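Local atomic coordinates of chemotaxis protein CheX (Vibrio vulnificus, PDB entry 6VPW), a protein that probably removes the phosphoryl group from the response regulator CheY, helping to switch off the signal that chemotaxis receptors send to the flagellar motor. Residues L12-L15 with M16-K20; A68-I71 with M72-M75; V91-I94 with T95-T99; V119-G123 with K124-I128. All coordinates share one frame; numbering follows the deposited sequence.

In the fold
Contacts 1, 2 and 3 lie on three helices that pack on one another, while contact 4 marks the corner between strands 114-123 and 126-130. Contact 3, on helix 85-107, meets contact 1 where V18 CG1 rests 3.8 Å from M97 CE, and contact 2 where I71 CG2 comes within 3.8 Å of I94 CD1. Contacts 1 and 2 touch directly, L19 CD2 being 3.7 Å from I71 CD1. On the side of the sheet, V91 CG1 packs 4.0 Å from V120 CG1 of contact 4. Contacts 1 and 4 do not touch; their centres are about 21 Å apart. E93 and N96 of contact 3 probably belong to the phosphatase surface, as in CheC-type relatives.

Contact 1. Residues L12-L15 with M16-K20; sequences LASL and MNVLK
The N17 amide turns one face onto the carbonyl of A13 a turn earlier, with A13 O almost directly above CG at 3.1 Å. At the amino end of that amide, ND2 is 4.3 Å from A13 CB. ND2 is also near A13 O, but it meets the oxygen with its face and makes no hydrogen bond to it; the bond to A13 O comes from N17 N. This is one of four i-to-i+4 backbone bonds joining 12-15 to 16-20 in a regular alpha-helix, part of helix 8-23. On the flank facing strand 137-142, L12 and M16 run side by side, and L12 CD2 touches M16 SD at 3.5 Å; F141 packs against both. L15 and L19 point into the core, where L27 touches both. L15 CG stands opposite the backbone N (chi1 174°), and L19 CG opposite its own carbonyl carbon (chi1 -65°), which brings the two side chains across each other with CD1 of L15 3.8 Å from CD1 of L19. S14, in one of its two modelled conformers, directs OG to the carbonyl of V98 on helix 85-107. Packing is tight at V18, whose CG2 sits 3.1 Å from S14 O.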
ATOM      1  N   LEU A  12      15.764   7.855   3.482  1.00 31.54           N
ATOM      2  CA  LEU A  12      15.676   9.341   3.432  1.00 32.62           C
ATOM      3  C   LEU A  12      16.615   9.853   2.332  1.00 32.27           C
ATOM      4  O   LEU A  12      16.149  10.611   1.470  1.00 32.92           O
ATOM      5  CB  LEU A  12      16.042   9.888   4.817  1.00 34.66           C
ATOM      6  CG  LEU A  12      15.827  11.382   5.066  1.00 36.98           C
ATOM      7  CD1 LEU A  12      15.749  11.658   6.554  1.00 40.32           C
ATOM      8  CD2 LEU A  12      16.931  12.230   4.443  1.00 41.02           C
ATOM      9  N   ALA A  13      17.865   9.399   2.350  1.00 31.17           N
ATOM     10  CA  ALA A  13      18.883   9.804   1.352  1.00 31.72           C
ATOM     11  C   ALA A  13      18.446   9.379  -0.056  1.00 29.10           C
ATOM     12  O   ALA A  13      18.617  10.164  -1.019  1.00 28.74           O
ATOM     13  CB  ALA A  13      20.219   9.197   1.735  1.00 34.07           C
ATOM     14  N   SER A  14      17.841   8.193  -0.161  0.60 28.10           N
ATOM     15  CA  SER A  14      17.420   7.662  -1.483  0.60 27.13           C
ATOM     16  C   SER A  14      16.338   8.546  -2.121  0.60 26.88           C
ATOM     17  O   SER A  14      16.455   8.810  -3.336  0.60 27.35           O
ATOM     18  CB  SER A  14      16.967   6.235  -1.377  0.60 26.52           C
ATOM     19  OG  SER A  14      16.774   5.686  -2.664  0.60 25.97           O
ATOM     20  N   LEU A  15      15.317   8.965  -1.362  1.00 25.92           N
ATOM     21  CA  LEU A  15      14.266   9.838  -1.966  1.00 28.31           C
ATOM     22  C   LEU A  15      14.903  11.166  -2.394  1.00 28.08           C
ATOM     23  O   LEU A  15      14.597  11.644  -3.485  1.00 28.30           O
ATOM     24  CB  LEU A  15      13.114  10.102  -0.991  1.00 28.28           C
ATOM     25  CG  LEU A  15      12.067  11.100  -1.496  1.00 30.07           C
ATOM     26  CD1 LEU A  15      11.387  10.598  -2.760  1.00 31.13           C
ATOM     27  CD2 LEU A  15      11.026  11.395  -0.435  1.00 31.80           C
ATOM     28  N   MET A  16      15.757  11.730  -1.552  1.00 29.49           N
ATOM     29  CA  MET A  16      16.360  13.042  -1.912  1.00 30.51           C
ATOM     30  C   MET A  16      17.242  12.882  -3.149  1.00 30.20           C
ATOM     31  O   MET A  16      17.159  13.757  -4.040  1.00 32.41           O
ATOM     32  CB  MET A  16      17.178  13.602  -0.750  1.00 32.55           C
ATOM     33  CG  MET A  16      16.317  13.986   0.431  1.00 33.70           C
ATOM     34  SD  MET A  16      17.275  14.590   1.816  1.00 39.79           S
ATOM     35  CE  MET A  16      18.109  15.982   1.039  1.00 40.42           C
ATOM     36  N   ASN A  17      18.028  11.809  -3.219  1.00 29.03           N
ATOM     37  CA  ASN A  17      18.947  11.615  -4.377  1.00 31.00           C
ATOM     38  C   ASN A  17      18.169  11.300  -5.654  1.00 29.59           C
ATOM     39  O   ASN A  17      18.611  11.752  -6.730  1.00 30.64           O
ATOM     40  CB  ASN A  17      19.999  10.553  -4.066  1.00 33.01           C
ATOM     41  CG  ASN A  17      20.920  11.022  -2.967  1.00 35.23           C
ATOM     42  OD1 ASN A  17      21.024  12.222  -2.737  1.00 39.22           O
ATOM     43  ND2 ASN A  17      21.571  10.098  -2.283  1.00 34.70           N
ATOM     44  N   VAL A  18      17.058  10.565  -5.547  1.00 28.76           N
ATOM     45  CA  VAL A  18      16.261  10.219  -6.757  1.00 28.46           C
ATOM     46  C   VAL A  18      15.676  11.519  -7.322  1.00 29.21           C
ATOM     47  O   VAL A  18      15.800  11.751  -8.556  1.00 31.14           O
ATOM     48  CB  VAL A  18      15.171   9.163  -6.455  1.00 28.12           C
ATOM     49  CG1 VAL A  18      14.163   9.056  -7.581  1.00 30.26           C
ATOM     50  CG2 VAL A  18      15.763   7.793  -6.165  1.00 29.61           C
ATOM     51  N   LEU A  19      15.114  12.366  -6.462  1.00 30.11           N
ATOM     52  CA  LEU A  19      14.476  13.605  -6.970  1.00 32.23           C
ATOM     53  C   LEU A  19      15.520  14.628  -7.419  1.00 34.08           C
ATOM     54  O   LEU A  19      15.250  15.350  -8.405  1.00 35.79           O
ATOM     55  CB  LEU A  19      13.558  14.165  -5.887  1.00 34.61           C
ATOM     56  CG  LEU A  19      12.363  13.271  -5.552  1.00 34.03           C
ATOM     57  CD1 LEU A  19      11.478  13.938  -4.530  1.00 35.62           C
ATOM     58  CD2 LEU A  19      11.569  12.920  -6.802  1.00 34.65           C
ATOM     59  N   LYS A  20      16.667  14.685  -6.750  1.00 33.95           N
ATOM     60  CA  LYS A  20      17.685  15.683  -7.152  1.00 37.45           C
ATOM     61  C   LYS A  20      18.273  15.269  -8.510  1.00 36.96           C
ATOM     62  O   LYS A  20      18.419  16.151  -9.383  1.00 37.46           O
ATOM     63  CB  LYS A  20      18.737  15.818  -6.050  1.00 39.27           C
ATOM     64  CG  LYS A  20      19.664  17.016  -6.180  1.00 44.70           C
ATOM     65  CD  LYS A  20      20.475  17.272  -4.916  1.00 47.70           C
ATOM     66  CE  LYS A  20      21.378  18.483  -5.033  1.00 52.04           C
ATOM     67  NZ  LYS A  20      22.220  18.669  -3.824  1.00 53.58           N
TER

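Contact 2. Residues A68-I71 with M72-M75; sequences ALEI and MQNM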
ATOM      1  N   ALA A  68       4.056  16.573  -6.713  1.00 31.83           N
ATOM      2  CA  ALA A  68       3.989  15.508  -7.734  1.00 31.31           C
ATOM      3  C   ALA A  68       3.971  16.131  -9.141  1.00 32.58           C
ATOM      4  O   ALA A  68       4.723  15.649 -10.017  1.00 34.30           O
ATOM      5  CB  ALA A  68       2.756  14.663  -7.486  1.00 32.61           C
ATOM      6  N   LEU A  69       3.129  17.147  -9.366  1.00 34.82           N
ATOM      7  CA  LEU A  69       3.064  17.786 -10.707  1.00 38.47           C
ATOM      8  C   LEU A  69       4.409  18.454 -11.021  1.00 37.14           C
ATOM      9  O   LEU A  69       4.838  18.372 -12.189  1.00 39.14           O
ATOM     10  CB  LEU A  69       1.898  18.783 -10.760  1.00 41.73           C
ATOM     11  CG  LEU A  69       0.494  18.176 -10.694  1.00 44.20           C
ATOM     12  CD1 LEU A  69      -0.575  19.263 -10.687  1.00 47.22           C
ATOM     13  CD2 LEU A  69       0.252  17.226 -11.851  1.00 46.58           C
ATOM     14  N   GLU A  70       5.077  19.043 -10.020  1.00 38.37           N
ATOM     15  CA  GLU A  70       6.387  19.705 -10.283  1.00 38.84           C
ATOM     16  C   GLU A  70       7.418  18.643 -10.674  1.00 36.12           C
ATOM     17  O   GLU A  70       8.160  18.870 -11.644  1.00 38.47           O
ATOM     18  CB  GLU A  70       6.861  20.513  -9.074  1.00 41.93           C
ATOM     19  CG  GLU A  70       7.967  21.505  -9.399  1.00 42.80           C
ATOM     20  CD  GLU A  70       7.535  22.707 -10.220  1.00 44.42           C
ATOM     21  OE1 GLU A  70       6.308  22.963 -10.327  1.00 43.81           O
ATOM     22  OE2 GLU A  70       8.420  23.369 -10.778  1.00 51.05           O
ATOM     23  N   ILE A  71       7.460  17.522  -9.953  1.00 34.97           N
ATOM     24  CA  ILE A  71       8.395  16.411 -10.294  1.00 34.22           C
ATOM     25  C   ILE A  71       8.122  15.956 -11.734  1.00 36.78           C
ATOM     26  O   ILE A  71       9.100  15.860 -12.518  1.00 36.58           O
ATOM     27  CB  ILE A  71       8.268  15.270  -9.259  1.00 33.23           C
ATOM     28  CG1 ILE A  71       8.735  15.737  -7.879  1.00 31.40           C
ATOM     29  CG2 ILE A  71       9.010  14.017  -9.703  1.00 33.57           C
ATOM     30  CD1 ILE A  71       8.398  14.783  -6.754  1.00 30.49           C
ATOM     31  N   MET A  72       6.847  15.713 -12.069  1.00 39.65           N
ATOM     32  CA  MET A  72       6.420  15.245 -13.418  1.00 43.37           C
ATOM     33  C   MET A  72       6.856  16.250 -14.490  1.00 44.97           C
ATOM     34  O   MET A  72       7.359  15.809 -15.539  1.00 44.27           O
ATOM     35  CB  MET A  72       4.897  15.099 -13.494  1.00 51.46           C
ATOM     36  CG  MET A  72       4.375  13.866 -12.802  1.00 56.06           C
ATOM     37  SD  MET A  72       4.765  12.366 -13.731  1.00 73.18           S
ATOM     38  CE  MET A  72       3.764  12.613 -15.197  1.00 69.89           C
ATOM     39  N   GLN A  73       6.629  17.543 -14.248  1.00 43.52           N
ATOM     40  CA  GLN A  73       7.030  18.566 -15.252  1.00 47.84           C
ATOM     41  C   GLN A  73       8.542  18.465 -15.490  1.00 47.95           C
ATOM     42  O   GLN A  73       8.955  18.514 -16.667  1.00 47.23           O
ATOM     43  CB  GLN A  73       6.634  19.968 -14.785  1.00 49.37           C
ATOM     44  CG  GLN A  73       7.080  21.074 -15.730  1.00 55.92           C
ATOM     45  CD  GLN A  73       6.598  22.434 -15.292  1.00 60.29           C
ATOM     46  OE1 GLN A  73       5.774  22.567 -14.389  1.00 62.42           O
ATOM     47  NE2 GLN A  73       7.110  23.465 -15.946  1.00 65.81           N
ATOM     48  N   ASN A  74       9.325  18.269 -14.423  1.00 47.44           N
ATOM     49  CA  ASN A  74      10.808  18.223 -14.546  1.00 49.67           C
ATOM     50  C   ASN A  74      11.240  16.937 -15.262  1.00 50.74           C
ATOM     51  O   ASN A  74      12.086  17.034 -16.177  1.00 51.69           O
ATOM     52  CB  ASN A  74      11.511  18.364 -13.188  1.00 48.62           C
ATOM     53  CG  ASN A  74      11.346  19.729 -12.542  1.00 50.61           C
ATOM     54  OD1 ASN A  74      10.704  20.613 -13.098  1.00 51.85           O
ATOM     55  ND2 ASN A  74      11.933  19.916 -11.368  1.00 48.03           N
ATOM     56  N   MET A  75      10.672  15.789 -14.884  1.00 53.82           N
ATOM     57  CA  MET A  75      11.093  14.478 -15.459  1.00 57.16           C
ATOM     58  C   MET A  75      10.549  14.283 -16.880  1.00 64.98           C
ATOM     59  O   MET A  75      10.930  13.272 -17.493  1.00 72.92           O
ATOM     60  CB  MET A  75      10.593  13.307 -14.608  1.00 57.21           C
ATOM     61  CG  MET A  75      11.136  13.281 -13.192  1.00 53.97           C
ATOM     62  SD  MET A  75      10.561  11.838 -12.253  1.00 57.36           S
ATOM     63  CE  MET A  75      11.421  10.517 -13.102  1.00 59.45           C
TER
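M75 runs beside I71, one turn earlier on the same helix. Its CB starts 3.6 Å from I71 O, and CG, set opposite the carbonyl carbon (chi1 -62°), comes closer still, 3.4 Å from the same oxygen. SD then passes beside the isoleucine branch, 3.7 Å from I71 CG2. A bend at chi3 (69°) finally swings CE off toward helix 85-107. The same I71 O takes the hydrogen bond from M75 N at 2.8 Å, so backbone and side chain of M75 both bear on one carbonyl. All this is i-to-i+4 contact within helix 65-76, an amphipathic alpha-helix: I71 and M75 face A23 of helix 8-23, M72 leans on V87 and M90 of helix 85-107, and E70 and Q73 lie on a more open flank. M72 CG touches A68 O at 3.3 Å. E70 and Q73 run side by side, their carboxylate and amide planes 52° apart. The two OE1 atoms, 4.1 Å from each other, both look to R79: its NH1 is hydrogen-bonded to Q73 OE1 and makes a long, weak ion pair with E70 OE1. N74 ND2 is bonded instead to A23 O, at the end of helix 8-23.

Contact 3. Residues V91-I94 with T95-T99; sequences VGEI and TNMVT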
ATOM      1  N   VAL A  91       4.896   7.888  -9.948  1.00 29.11           N
ATOM      2  CA  VAL A  91       5.002   7.669  -8.478  1.00 28.86           C
ATOM      3  C   VAL A  91       5.412   6.207  -8.222  1.00 27.32           C
ATOM      4  O   VAL A  91       6.221   5.987  -7.311  1.00 28.30           O
ATOM      5  CB  VAL A  91       3.702   8.096  -7.774  1.00 28.19           C
ATOM      6  CG1 VAL A  91       3.641   7.636  -6.334  1.00 27.55           C
ATOM      7  CG2 VAL A  91       3.520   9.613  -7.860  1.00 29.88           C
ATOM      8  N   GLY A  92       4.929   5.263  -9.034  1.00 28.47           N
ATOM      9  CA  GLY A  92       5.334   3.851  -8.888  1.00 28.32           C
ATOM     10  C   GLY A  92       6.812   3.660  -9.190  1.00 28.71           C
ATOM     11  O   GLY A  92       7.498   2.937  -8.406  1.00 28.35           O
ATOM     12  N   GLU A  93       7.307   4.304 -10.253  1.00 30.21           N
ATOM     13  CA  GLU A  93       8.737   4.168 -10.645  1.00 32.07           C
ATOM     14  C   GLU A  93       9.601   4.857  -9.577  1.00 29.73           C
ATOM     15  O   GLU A  93      10.645   4.280  -9.215  1.00 28.97           O
ATOM     16  CB  GLU A  93       8.983   4.707 -12.060  1.00 38.23           C
ATOM     17  CG  GLU A  93       8.812   6.205 -12.178  1.00 48.38           C
ATOM     18  CD  GLU A  93       8.779   6.806 -13.580  1.00 57.12           C
ATOM     19  OE1 GLU A  93       8.412   6.079 -14.540  1.00 63.09           O
ATOM     20  OE2 GLU A  93       9.104   8.022 -13.705  1.00 55.79           O
ATOM     21  N   ILE A  94       9.170   6.014  -9.060  1.00 28.41           N
ATOM     22  CA  ILE A  94       9.940   6.694  -7.972  1.00 28.92           C
ATOM     23  C   ILE A  94       9.983   5.775  -6.736  1.00 26.79           C
ATOM     24  O   ILE A  94      11.053   5.643  -6.142  1.00 25.98           O
ATOM     25  CB  ILE A  94       9.362   8.081  -7.636  1.00 29.76           C
ATOM     26  CG1 ILE A  94       9.575   9.083  -8.775  1.00 32.52           C
ATOM     27  CG2 ILE A  94       9.958   8.598  -6.335  1.00 30.20           C
ATOM     28  CD1 ILE A  94       8.979  10.437  -8.508  1.00 33.34           C
ATOM     29  N   THR A  95       8.849   5.185  -6.352  1.00 26.56           N
ATOM     30  CA  THR A  95       8.797   4.242  -5.199  1.00 26.78           C
ATOM     31  C   THR A  95       9.783   3.079  -5.430  1.00 25.99           C
ATOM     32  O   THR A  95      10.505   2.733  -4.496  1.00 25.96           O
ATOM     33  CB  THR A  95       7.358   3.757  -4.969  1.00 28.21           C
ATOM     34  OG1 THR A  95       6.504   4.892  -4.795  1.00 28.53           O
ATOM     35  CG2 THR A  95       7.233   2.817  -3.786  1.00 29.70           C
ATOM     36  N   ASN A  96       9.791   2.489  -6.624  1.00 27.20           N
ATOM     37  CA  ASN A  96      10.740   1.392  -6.977  1.00 28.35           C
ATOM     38  C   ASN A  96      12.192   1.875  -6.915  1.00 27.09           C
ATOM     39  O   ASN A  96      13.041   1.145  -6.349  1.00 25.55           O
ATOM     40  CB  ASN A  96      10.476   0.826  -8.373  1.00 30.91           C
ATOM     41  CG  ASN A  96       9.553  -0.372  -8.386  1.00 35.76           C
ATOM     42  OD1 ASN A  96       9.427  -1.066  -7.376  1.00 37.19           O
ATOM     43  ND2 ASN A  96       8.964  -0.662  -9.543  1.00 35.24           N
ATOM     44  N   MET A  97      12.474   3.061  -7.459  1.00 26.67           N
ATOM     45  CA  MET A  97      13.876   3.552  -7.478  1.00 27.68           C
ATOM     46  C   MET A  97      14.343   3.857  -6.055  1.00 26.28           C
ATOM     47  O   MET A  97      15.503   3.526  -5.731  1.00 28.59           O
ATOM     48  CB  MET A  97      14.017   4.819  -8.334  1.00 28.95           C
ATOM     49  CG  MET A  97      14.018   4.553  -9.824  1.00 32.76           C
ATOM     50  SD  MET A  97      14.310   6.093 -10.770  1.00 38.90           S
ATOM     51  CE  MET A  97      12.787   6.967 -10.448  1.00 34.84           C
ATOM     52  N   VAL A  98      13.483   4.456  -5.234  1.00 24.51           N
ATOM     53  CA  VAL A  98      13.906   4.802  -3.848  1.00 25.52           C
ATOM     54  C   VAL A  98      14.158   3.506  -3.070  1.00 26.34           C
ATOM     55  O   VAL A  98      15.195   3.410  -2.371  1.00 26.35           O
ATOM     56  CB  VAL A  98      12.863   5.691  -3.149  1.00 26.06           C
ATOM     57  CG1 VAL A  98      13.140   5.828  -1.657  1.00 26.67           C
ATOM     58  CG2 VAL A  98      12.787   7.062  -3.807  1.00 27.39           C
ATOM     59  N   THR A  99      13.240   2.546  -3.185  1.00 25.59           N
ATOM     60  CA  THR A  99      13.380   1.256  -2.463  1.00 25.53           C
ATOM     61  C   THR A  99      14.617   0.499  -2.965  1.00 26.53           C
ATOM     62  O   THR A  99      15.341  -0.071  -2.107  1.00 27.11           O
ATOM     63  CB  THR A  99      12.113   0.413  -2.604  1.00 27.21           C
ATOM     64  OG1 THR A  99      11.041   1.265  -2.197  1.00 29.14           O
ATOM     65  CG2 THR A  99      12.149  -0.844  -1.762  1.00 28.28           C
TER
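V91 O is gripped twice by T95. The backbone N donates to it at 2.9 Å and the hydroxyl OG1 at 2.8 Å, the two arriving from opposite faces of the carbonyl plane. The hydroxyl can do this because chi1 of -56° sets OG1 opposite the carbonyl carbon and beside its own N, pointing back down the helix. One turn on, the pattern recurs: T99 OG1 donates a hydrogen bond to T95 O at 2.8 Å, and T99 N reaches the other face of that oxygen. Both threonines are buried, so each hydroxyl hydrogen is satisfied inside the helix, and both side chains touch I48 of strand 44-51. Further i-to-i+4 bonds, from N96 N, M97 N and V98 N, continue the regular alpha-helix. Helix 85-107 packs on the sheet (strands 44-51, 56-63 and 114-123) and against helix 8-23, and it carries E93 and N96 with the Glu-x-x-Asn spacing known from CheC-type CheY phosphatases. Both are on its less buried side, so this stretch probably includes the catalytic surface, although no bound partner tests that here. Toward helix 8-23, I94 meets the next turn with two branches. CG2 touches V98 CG2 at 4.1 Å, and CG1 meets M97 CE at 4.2 Å. The methionine gets there by bending at chi3 (-69°), which curls its methyl back over the helix to 3.8 Å from I94 CA. V98 CG2 also presses on I94 O at 3.2 Å, and beyond it M59 and I61 of strand 56-63 cover the valine.

Contact 4. Residues V119-G123 with K124-I128; sequences VVVSG and KGHTI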
ATOM      1  N   VAL A 119       2.254  -0.169  -5.257  1.00 26.74           N
ATOM      2  CA  VAL A 119       0.817   0.150  -5.418  1.00 28.15           C
ATOM      3  C   VAL A 119       0.709   1.665  -5.264  1.00 27.99           C
ATOM      4  O   VAL A 119       1.383   2.218  -4.366  1.00 27.51           O
ATOM      5  CB  VAL A 119      -0.076  -0.596  -4.415  1.00 30.18           C
ATOM      6  CG1 VAL A 119      -1.551  -0.376  -4.746  1.00 31.96           C
ATOM      7  CG2 VAL A 119       0.225  -2.082  -4.393  1.00 32.22           C
ATOM      8  N   VAL A 120      -0.044   2.311  -6.146  1.00 25.35           N
ATOM      9  CA  VAL A 120      -0.181   3.789  -6.061  1.00 26.94           C
ATOM     10  C   VAL A 120      -1.622   4.152  -5.717  1.00 27.12           C
ATOM     11  O   VAL A 120      -2.555   3.658  -6.401  1.00 27.63           O
ATOM     12  CB  VAL A 120       0.279   4.469  -7.351  1.00 27.37           C
ATOM     13  CG1 VAL A 120       0.101   5.982  -7.282  1.00 27.80           C
ATOM     14  CG2 VAL A 120       1.715   4.098  -7.661  1.00 28.03           C
ATOM     15  N   VAL A 121      -1.773   4.995  -4.695  1.00 26.45           N
ATOM     16  CA  VAL A 121      -3.102   5.455  -4.211  1.00 28.46           C
ATOM     17  C   VAL A 121      -3.248   6.932  -4.552  1.00 28.14           C
ATOM     18  O   VAL A 121      -2.269   7.681  -4.307  1.00 28.40           O
ATOM     19  CB  VAL A 121      -3.262   5.234  -2.697  1.00 30.38           C
ATOM     20  CG1 VAL A 121      -4.489   5.954  -2.161  1.00 32.94           C
ATOM     21  CG2 VAL A 121      -3.302   3.753  -2.357  1.00 32.05           C
ATOM     22  N   SER A 122      -4.417   7.305  -5.080  1.00 28.02           N
ATOM     23  CA  SER A 122      -4.737   8.707  -5.437  1.00 29.83           C
ATOM     24  C   SER A 122      -6.007   9.118  -4.695  1.00 31.31           C
ATOM     25  O   SER A 122      -6.994   8.358  -4.705  1.00 30.92           O
ATOM     26  CB  SER A 122      -4.890   8.903  -6.932  1.00 32.43           C
ATOM     27  OG  SER A 122      -3.756   8.397  -7.626  1.00 34.05           O
ATOM     28  N   GLY A 123      -5.975  10.303  -4.106  1.00 32.09           N
ATOM     29  CA  GLY A 123      -7.140  10.802  -3.367  1.00 35.91           C
ATOM     30  C   GLY A 123      -6.745  12.049  -2.640  1.00 36.14           C
ATOM     31  O   GLY A 123      -5.743  12.000  -1.921  1.00 34.44           O
ATOM     32  N   LYS A 124      -7.480  13.133  -2.867  1.00 38.42           N
ATOM     33  CA  LYS A 124      -7.123  14.426  -2.240  1.00 41.19           C
ATOM     34  C   LYS A 124      -7.142  14.254  -0.719  1.00 39.53           C
ATOM     35  O   LYS A 124      -8.155  13.805  -0.199  1.00 38.57           O
ATOM     36  CB  LYS A 124      -8.103  15.510  -2.692  1.00 46.44           C
ATOM     37  CG  LYS A 124      -7.698  16.943  -2.376  1.00 54.71           C
ATOM     38  CD  LYS A 124      -6.640  17.495  -3.308  1.00 59.03           C
ATOM     39  CE  LYS A 124      -6.509  19.000  -3.215  1.00 63.99           C
ATOM     40  NZ  LYS A 124      -5.572  19.531  -4.234  1.00 67.58           N
ATOM     41  N   GLY A 125      -6.020  14.522  -0.061  1.00 38.25           N
ATOM     42  CA  GLY A 125      -5.957  14.499   1.412  1.00 38.02           C
ATOM     43  C   GLY A 125      -6.149  13.130   2.039  1.00 35.91           C
ATOM     44  O   GLY A 125      -6.582  13.106   3.191  1.00 36.42           O
ATOM     45  N   HIS A 126      -5.796  12.036   1.351  1.00 32.65           N
ATOM     46  CA  HIS A 126      -5.913  10.693   1.987  1.00 32.46           C
ATOM     47  C   HIS A 126      -4.831  10.516   3.064  1.00 32.03           C
ATOM     48  O   HIS A 126      -3.792  11.249   3.012  1.00 33.02           O
ATOM     49  CB  HIS A 126      -5.820   9.574   0.943  1.00 31.28           C
ATOM     50  CG  HIS A 126      -4.462   9.398   0.351  1.00 30.26           C
ATOM     51  ND1 HIS A 126      -4.124   9.915  -0.875  1.00 30.23           N
ATOM     52  CD2 HIS A 126      -3.363   8.745   0.801  1.00 31.19           C
ATOM     53  CE1 HIS A 126      -2.865   9.598  -1.152  1.00 30.89           C
ATOM     54  NE2 HIS A 126      -2.374   8.896  -0.139  1.00 29.26           N
ATOM     55  N   THR A 127      -5.042   9.583   3.999  1.00 31.02           N
ATOM     56  CA  THR A 127      -4.036   9.312   5.063  1.00 33.32           C
ATOM     57  C   THR A 127      -3.536   7.871   4.955  1.00 33.11           C
ATOM     58  O   THR A 127      -4.284   7.013   4.457  1.00 32.60           O
ATOM     59  CB  THR A 127      -4.607   9.556   6.470  1.00 37.31           C
ATOM     60  OG1 THR A 127      -5.723   8.692   6.640  1.00 42.59           O
ATOM     61  CG2 THR A 127      -5.077  10.971   6.692  1.00 40.02           C
ATOM     62  N   ILE A 128      -2.335   7.621   5.468  1.00 34.16           N
ATOM     63  CA  ILE A 128      -1.691   6.279   5.428  1.00 36.80           C
ATOM     64  C   ILE A 128      -1.368   5.839   6.853  1.00 40.14           C
ATOM     65  O   ILE A 128      -0.938   6.683   7.663  1.00 40.70           O
ATOM     66  CB  ILE A 128      -0.438   6.324   4.535  1.00 42.61           C
ATOM     67  CG1 ILE A 128      -0.833   6.633   3.089  1.00 46.03           C
ATOM     68  CG2 ILE A 128       0.373   5.035   4.644  1.00 42.30           C
ATOM     69  CD1 ILE A 128       0.282   6.481   2.095  1.00 49.72           C
TER
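The G123 carbonyl oxygen takes two hydrogen bonds from H126. The shorter comes from the imidazole: ND1 donates at 2.8 Å, in the carbonyl plane and on a lone pair, with an N-H...O angle of 153°. The backbone N of H126 gives a longer bond to the same G123 O, 3.3 Å, from above that plane, and closes a type II beta turn over K124 and G125. G125 carries the positive phi that this turn asks of its third residue. With ND1 as donor, H126 NE2 bonds to S45 OG, so the ring is fixed at both nitrogens. Its chi1 of 70° places CG between the backbone N and the carbonyl carbon, and from there the ring folds back over the end of strand 119-123.

One face of the ring takes an apolar contact. V121 CG1 stands over the centre of the imidazole, 4.0 Å from its centroid and 4° off the normal, a well-centred CH-pi contact. Among charged groups, K124 NZ makes a long, weak ion pair with E65.

The chain turns a corner at this point rather than folding as a flat hairpin: strand 119-123 pairs with strand 44-51 through V119 to L47 and V121 to S45, whereas H126 bonds to G42 of the two-stranded sheet. V119-S122, T127 and I128 pair antiparallel with a strand of the second subunit, continuing the sheet across the interface, where V121 meets V121 of that chain; V120 packs on T88 and V91 of helix 85-107.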